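Local coordinates for microcompartments protein (Halothece sp. PCC 7418, PDB 5VGU) that forms hexamers that probably tile the protein shell of the beta-carboxysome, and is a CcmK4-type subunit of the bacterial microcompartment (BMC) family, at residues 84-87 with 91-94; 3-8 with 52-57. All blocks are in the same frame, centred on the assembly; numbering follows the deposited sequence.

Contact 1: 84-87 with 91-94; sequences ENVE and PIAY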
ATOM      1  N   GLU A  84      -5.457 -25.544  13.108  1.00 18.39           N
ATOM      2  CA  GLU A  84      -6.507 -24.569  13.400  1.00 21.29           C
ATOM      3  C   GLU A  84      -5.963 -23.169  13.702  1.00 20.15           C
ATOM      4  O   GLU A  84      -6.645 -22.171  13.434  1.00 18.30           O
ATOM      5  CB  GLU A  84      -7.334 -25.082  14.584  1.00 24.17           C
ATOM      6  CG  GLU A  84      -8.553 -24.248  14.968  1.00 36.54           C
ATOM      7  CD  GLU A  84      -9.118 -24.633  16.338  1.00 45.76           C
ATOM      8  OE1 GLU A  84      -8.628 -25.613  16.934  1.00 41.92           O
ATOM      9  OE2 GLU A  84     -10.045 -23.954  16.825  1.00 34.01           O
ATOM     10  N   ASN A  85      -4.779 -23.065  14.310  1.00 18.63           N
ATOM     11  CA  ASN A  85      -4.197 -21.749  14.604  1.00 17.97           C
ATOM     12  C   ASN A  85      -3.840 -21.000  13.324  1.00 16.92           C
ATOM     13  O   ASN A  85      -4.003 -19.774  13.249  1.00 17.98           O
ATOM     14  CB  ASN A  85      -2.976 -21.957  15.503  1.00 18.69           C
ATOM     15  CG  ASN A  85      -2.404 -20.694  16.086  1.00 18.44           C
ATOM     16  OD1 ASN A  85      -2.803 -19.538  15.793  1.00 21.40           O
ATOM     17  ND2 ASN A  85      -1.419 -20.904  16.920  1.00 15.39           N
ATOM     18  N   VAL A  86      -3.376 -21.722  12.298  1.00 15.48           N
ATOM     19  CA  VAL A  86      -3.059 -21.106  11.017  1.00 18.55           C
ATOM     20  C   VAL A  86      -4.336 -20.646  10.330  1.00 17.28           C
ATOM     21  O   VAL A  86      -4.398 -19.552   9.763  1.00 18.99           O
ATOM     22  CB  VAL A  86      -2.274 -22.098  10.139  1.00 17.73           C
ATOM     23  CG1 VAL A  86      -1.990 -21.519   8.760  1.00 16.22           C
ATOM     24  CG2 VAL A  86      -0.980 -22.495  10.804  1.00 20.25           C
ATOM     25  N   GLU A  87      -5.357 -21.503  10.344  1.00 20.22           N
ATOM     26  CA  GLU A  87      -6.650 -21.167   9.756  1.00 19.55           C
ATOM     27  C   GLU A  87      -7.269 -19.958  10.443  1.00 21.61           C
ATOM     28  O   GLU A  87      -7.946 -19.144   9.800  1.00 18.87           O
ATOM     29  CB  GLU A  87      -7.575 -22.380   9.850  1.00 18.57           C
ATOM     30  CG  GLU A  87      -8.955 -22.130   9.271  1.00 25.58           C
ATOM     31  CD  GLU A  87      -9.848 -23.325   9.417  1.00 25.34           C
ATOM     32  OE1 GLU A  87     -10.272 -23.873   8.381  1.00 23.75           O
ATOM     33  OE2 GLU A  87     -10.097 -23.728  10.575  1.00 25.54           O
ATOM     34  N   PRO A  91      -5.737 -15.655   6.396  1.00 17.80           N
ATOM     35  CA  PRO A  91      -7.071 -15.546   5.747  1.00 17.06           C
ATOM     36  C   PRO A  91      -7.384 -16.723   4.834  1.00 17.21           C
ATOM     37  O   PRO A  91      -7.453 -16.606   3.613  1.00 17.31           O
ATOM     38  CB  PRO A  91      -6.951 -14.220   4.976  1.00 19.88           C
ATOM     39  CG  PRO A  91      -5.492 -14.136   4.639  1.00 20.34           C
ATOM     40  CD  PRO A  91      -4.763 -14.718   5.810  1.00 17.84           C
ATOM     41  N   ILE A  92      -7.591 -17.898   5.439  1.00 17.06           N
ATOM     42  CA  ILE A  92      -7.767 -19.139   4.689  1.00 16.37           C
ATOM     43  C   ILE A  92      -9.000 -19.928   5.101  1.00 18.55           C
ATOM     44  O   ILE A  92      -9.222 -21.015   4.561  1.00 17.25           O
ATOM     45  CB  ILE A  92      -6.522 -20.041   4.787  1.00 16.36           C
ATOM     46  CG1 ILE A  92      -6.293 -20.512   6.240  1.00 16.11           C
ATOM     47  CG2 ILE A  92      -5.308 -19.324   4.223  1.00 19.82           C
ATOM     48  CD1 ILE A  92      -5.318 -21.692   6.347  1.00 20.35           C
ATOM     49  N   ALA A  93      -9.792 -19.439   6.052  1.00 17.21           N
ATOM     50  CA  ALA A  93     -10.940 -20.181   6.546  1.00 20.10           C
ATOM     51  C   ALA A  93     -12.120 -20.090   5.581  1.00 19.53           C
ATOM     52  O   ALA A  93     -12.251 -19.142   4.811  1.00 17.31           O
ATOM     53  CB  ALA A  93     -11.345 -19.653   7.921  1.00 19.65           C
ATOM     54  N   TYR A  94     -12.976 -21.104   5.623  1.00 19.22           N
ATOM     55  CA  TYR A  94     -14.309 -20.967   5.079  1.00 20.11           C
ATOM     56  C   TYR A  94     -15.022 -19.809   5.776  1.00 21.26           C
ATOM     57  O   TYR A  94     -14.687 -19.437   6.907  1.00 22.92           O
ATOM     58  CB  TYR A  94     -15.104 -22.260   5.267  1.00 21.06           C
ATOM     59  CG  TYR A  94     -14.692 -23.430   4.414  1.00 20.14           C
ATOM     60  CD1 TYR A  94     -15.055 -23.506   3.074  1.00 19.53           C
ATOM     61  CD2 TYR A  94     -13.979 -24.502   4.966  1.00 21.34           C
ATOM     62  CE1 TYR A  94     -14.705 -24.587   2.295  1.00 21.05           C
ATOM     63  CE2 TYR A  94     -13.624 -25.589   4.191  1.00 21.33           C
ATOM     64  CZ  TYR A  94     -13.999 -25.631   2.857  1.00 21.80           C
ATOM     65  OH  TYR A  94     -13.658 -26.707   2.069  1.00 20.33           O
TER

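Contact 2: 3-8 with 52-57; sequences LDAVGS and SEVKTA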
ATOM      1  N   LEU A   3     -10.440 -29.074   8.685  1.00 21.16           N
ATOM      2  CA  LEU A   3      -9.177 -29.733   8.383  1.00 27.23           C
ATOM      3  C   LEU A   3      -8.984 -29.981   6.889  1.00 25.59           C
ATOM      4  O   LEU A   3      -7.990 -30.611   6.500  1.00 23.77           O
ATOM      5  CB  LEU A   3      -9.049 -31.046   9.169  1.00 31.41           C
ATOM      6  CG  LEU A   3      -8.928 -30.873  10.698  1.00 34.65           C
ATOM      7  CD1 LEU A   3      -8.885 -32.229  11.409  1.00 38.86           C
ATOM      8  CD2 LEU A   3      -7.740 -30.001  11.130  1.00 34.70           C
ATOM      9  N   ASP A   4      -9.900 -29.484   6.047  1.00 20.33           N
ATOM     10  CA  ASP A   4      -9.723 -29.560   4.601  1.00 19.71           C
ATOM     11  C   ASP A   4      -8.383 -28.965   4.199  1.00 17.29           C
ATOM     12  O   ASP A   4      -7.898 -27.999   4.805  1.00 18.51           O
ATOM     13  CB  ASP A   4     -10.833 -28.788   3.862  1.00 20.10           C
ATOM     14  CG  ASP A   4     -12.160 -29.518   3.843  1.00 26.43           C
ATOM     15  OD1 ASP A   4     -12.253 -30.636   4.382  1.00 23.21           O
ATOM     16  OD2 ASP A   4     -13.116 -28.957   3.286  1.00 22.71           O
ATOM     17  N   ALA A   5      -7.819 -29.502   3.121  1.00 18.42           N
ATOM     18  CA  ALA A   5      -6.588 -28.964   2.566  1.00 16.70           C
ATOM     19  C   ALA A   5      -6.777 -27.518   2.140  1.00 18.63           C
ATOM     20  O   ALA A   5      -7.896 -27.052   1.882  1.00 16.71           O
ATOM     21  CB  ALA A   5      -6.123 -29.768   1.366  1.00 17.85           C
ATOM     22  N   VAL A   6      -5.660 -26.809   2.058  1.00 17.05           N
ATOM     23  CA  VAL A   6      -5.655 -25.444   1.551  1.00 16.60           C
ATOM     24  C   VAL A   6      -4.692 -25.367   0.369  1.00 18.17           C
ATOM     25  O   VAL A   6      -3.600 -25.946   0.386  1.00 20.21           O
ATOM     26  CB  VAL A   6      -5.337 -24.414   2.673  1.00 20.38           C
ATOM     27  CG1 VAL A   6      -4.107 -24.696   3.390  1.00 25.26           C
ATOM     28  CG2 VAL A   6      -5.265 -22.980   2.106  1.00 19.24           C
ATOM     29  N   GLY A   7      -5.139 -24.690  -0.671  1.00 17.73           N
ATOM     30  CA  GLY A   7      -4.282 -24.332  -1.790  1.00 18.00           C
ATOM     31  C   GLY A   7      -4.189 -22.822  -1.897  1.00 16.85           C
ATOM     32  O   GLY A   7      -5.193 -22.119  -1.744  1.00 17.57           O
ATOM     33  N   SER A   8      -2.992 -22.338  -2.202  1.00 18.04           N
ATOM     34  CA  SER A   8      -2.796 -20.914  -2.373  1.00 16.84           C
ATOM     35  C   SER A   8      -1.933 -20.687  -3.597  1.00 17.63           C
ATOM     36  O   SER A   8      -0.904 -21.348  -3.767  1.00 18.93           O
ATOM     37  CB  SER A   8      -2.139 -20.287  -1.123  1.00 17.54           C
ATOM     38  OG  SER A   8      -1.984 -18.881  -1.301  1.00 21.81           O
ATOM     39  N   SER A  52      -6.990 -34.345  -2.448  1.00 22.06           N
ATOM     40  CA  SER A  52      -6.901 -34.769  -3.846  1.00 22.75           C
ATOM     41  C   SER A  52      -7.604 -33.773  -4.774  1.00 21.87           C
ATOM     42  O   SER A  52      -7.145 -33.526  -5.892  1.00 21.92           O
ATOM     43  CB  SER A  52      -7.470 -36.181  -4.015  1.00 28.13           C
ATOM     44  OG  SER A  52      -8.857 -36.201  -3.726  1.00 29.05           O
ATOM     45  N   GLU A  53      -8.709 -33.178  -4.322  1.00 20.92           N
ATOM     46  CA  GLU A  53      -9.399 -32.192  -5.141  1.00 22.16           C
ATOM     47  C   GLU A  53      -8.604 -30.886  -5.222  1.00 21.61           C
ATOM     48  O   GLU A  53      -8.555 -30.251  -6.275  1.00 20.12           O
ATOM     49  CB  GLU A  53     -10.801 -31.962  -4.588  1.00 21.50           C
ATOM     50  CG  GLU A  53     -11.671 -33.213  -4.587  1.00 23.29           C
ATOM     51  CD  GLU A  53     -12.085 -33.643  -5.979  1.00 30.63           C
ATOM     52  OE1 GLU A  53     -12.020 -32.821  -6.917  1.00 26.02           O
ATOM     53  OE2 GLU A  53     -12.502 -34.807  -6.124  1.00 35.33           O
ATOM     54  N   VAL A  54      -7.938 -30.492  -4.136  1.00 20.50           N
ATOM     55  CA  VAL A  54      -7.084 -29.304  -4.186  1.00 18.41           C
ATOM     56  C   VAL A  54      -5.917 -29.521  -5.140  1.00 21.31           C
ATOM     57  O   VAL A  54      -5.516 -28.606  -5.869  1.00 19.69           O
ATOM     58  CB  VAL A  54      -6.618 -28.927  -2.769  1.00 20.22           C
ATOM     59  CG1 VAL A  54      -5.533 -27.830  -2.810  1.00 19.30           C
ATOM     60  CG2 VAL A  54      -7.807 -28.475  -1.953  1.00 19.92           C
ATOM     61  N   LYS A  55      -5.356 -30.737  -5.175  1.00 19.44           N
ATOM     62  CA  LYS A  55      -4.271 -31.006  -6.123  1.00 19.97           C
ATOM     63  C   LYS A  55      -4.746 -30.831  -7.560  1.00 19.91           C
ATOM     64  O   LYS A  55      -4.082 -30.176  -8.373  1.00 22.13           O
ATOM     65  CB  LYS A  55      -3.716 -32.419  -5.913  1.00 22.54           C
ATOM     66  CG  LYS A  55      -2.872 -32.569  -4.674  1.00 31.04           C
ATOM     67  CD  LYS A  55      -2.509 -34.045  -4.423  1.00 39.31           C
ATOM     68  CE  LYS A  55      -1.640 -34.628  -5.539  1.00 49.52           C
ATOM     69  NZ  LYS A  55      -1.356 -36.072  -5.316  1.00 64.64           N
ATOM     70  N   THR A  56      -5.898 -31.413  -7.884  1.00 20.18           N
ATOM     71  CA  THR A  56      -6.439 -31.309  -9.235  1.00 24.41           C
ATOM     72  C   THR A  56      -6.756 -29.862  -9.590  1.00 21.46           C
ATOM     73  O   THR A  56      -6.461 -29.405 -10.704  1.00 22.18           O
ATOM     74  CB  THR A  56      -7.691 -32.172  -9.351  1.00 24.10           C
ATOM     75  OG1 THR A  56      -7.335 -33.531  -9.100  1.00 24.71           O
ATOM     76  CG2 THR A  56      -8.320 -32.048 -10.720  1.00 27.04           C
ATOM     77  N   ALA A  57      -7.408 -29.144  -8.670  1.00 21.22           N
ATOM     78  CA  ALA A  57      -7.715 -27.734  -8.917  1.00 20.94           C
ATOM     79  C   ALA A  57      -6.446 -26.909  -9.108  1.00 20.83           C
ATOM     80  O   ALA A  57      -6.385 -26.039  -9.989  1.00 21.18           O
ATOM     81  CB  ALA A  57      -8.551 -27.168  -7.772  1.00 22.07           C
TER

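Contact 1: 84-87 with 91-94
Glu87, in the short helix 84-89, and Ala93, in the irregular chain that follows, bring their CA atoms within 5.4 Å as the backbone turns back past the helix it has just left. This is a local helix-to-loop packing in the C-terminal part of a BMC shell subunit, lying against the strands of its antiparallel sheet. No hydrogen bond joins the two segments; the contact is van der Waals packing, mostly between aliphatic carbons. Ile92 puts its ethyl arm on the helix backbone. Its CG1 stands between the backbone N and the carbonyl carbon (chi1 65°), a turn that carries the arm to the helix, where CG1 lies 3.6 Å from Glu87 CA and CD1 lies 3.7 Å from the same atom. The end of that arm also meets Val86, whose CG1 is 4.1 Å from Ile92 CD1, the two aliphatic side chains meeting at a slant. Ile92 also touches Ile46 of strand 42-49, so it meets both helix and sheet, while Val86 packs on Leu18 of a second subunit. Glu87 contributes the aliphatic part of its chain instead of its charge: CG, opposite the backbone N about the first bond (chi1 180°), reaches Ala93 CB at 3.7 Å. The extended chain carries the carboxylate past the flank of Ala93 to its partners, OE1 in a salt bridge to Arg48 and OE2 taking a hydrogen bond from Ser2 N. Arg48 also donates to Ile92 O through NH1, tying both segments to strand 42-49 through one guanidinium group. The Ala93 methyl also lies on the helix main chain, its CB 3.9 Å from Glu87 O.

Contact 2: 3-8 with 52-57
Val54 points from helix 52-57 at strand 5-8, and its two methyls divide the work. CG2 meets Ala5, methyl to methyl, with Ala5 CB 3.9 Å away; CG1, placed anti to the backbone N by a chi1 of 170°, lies against the main chain at Gly7, 3.8 Å from Gly7 N and 3.9 Å from Gly7 CA. The valine fork thus straddles Val6, whose own side chain points away from the helix and packs on Leu18 of a second subunit. Gly7 lets the helix come this close: a CB there would point at the helix and clash with Val54 CG1. The axes of strand 5-8 and helix 52-57 are 8.2 Å apart at closest approach and run nearly parallel, at 14°. Val54 also touches Val30 of strand 30-39 and Ile78 of strand 72-79, and an alanine in its place would probably leave the Ala5 methyl without its partner and open a gap over the Gly7 backbone. On the helix, Ser52 O accepts from both Thr56 N and Thr56 OG1, which approach from opposite faces of the carbonyl plane, the hydroxyl at 3.2 Å from Ser52 O. The whole is a buried helix-on-sheet packing, small residues of an inner strand taking a helix valine, in the alpha+beta fold of the BMC domain, helices packed on an antiparallel sheet.

In the fold
Contact 2 is core: all its touching residues are buried, and it seats helix 51-65 on strand 5-12. Contact 1, farther from the centre of the chain and only partly buried, folds the short helix 84-89 and the loop after it together. Both are apolar where their segments meet, but in contact 1 a glutamate chain does part of the packing and sends its carboxylate to Arg48, while the touching residues of contact 2 are all apolar. Their centres lie 14 Å apart, and they touch through a probable hydrogen bond between Tyr94 OH and Asp4 OD2 and through Ile92 packing on Val6. Arg48 joins them too, bonding to residues of 3-8, 84-87 and 91-94, and both contacts reach the second subunit.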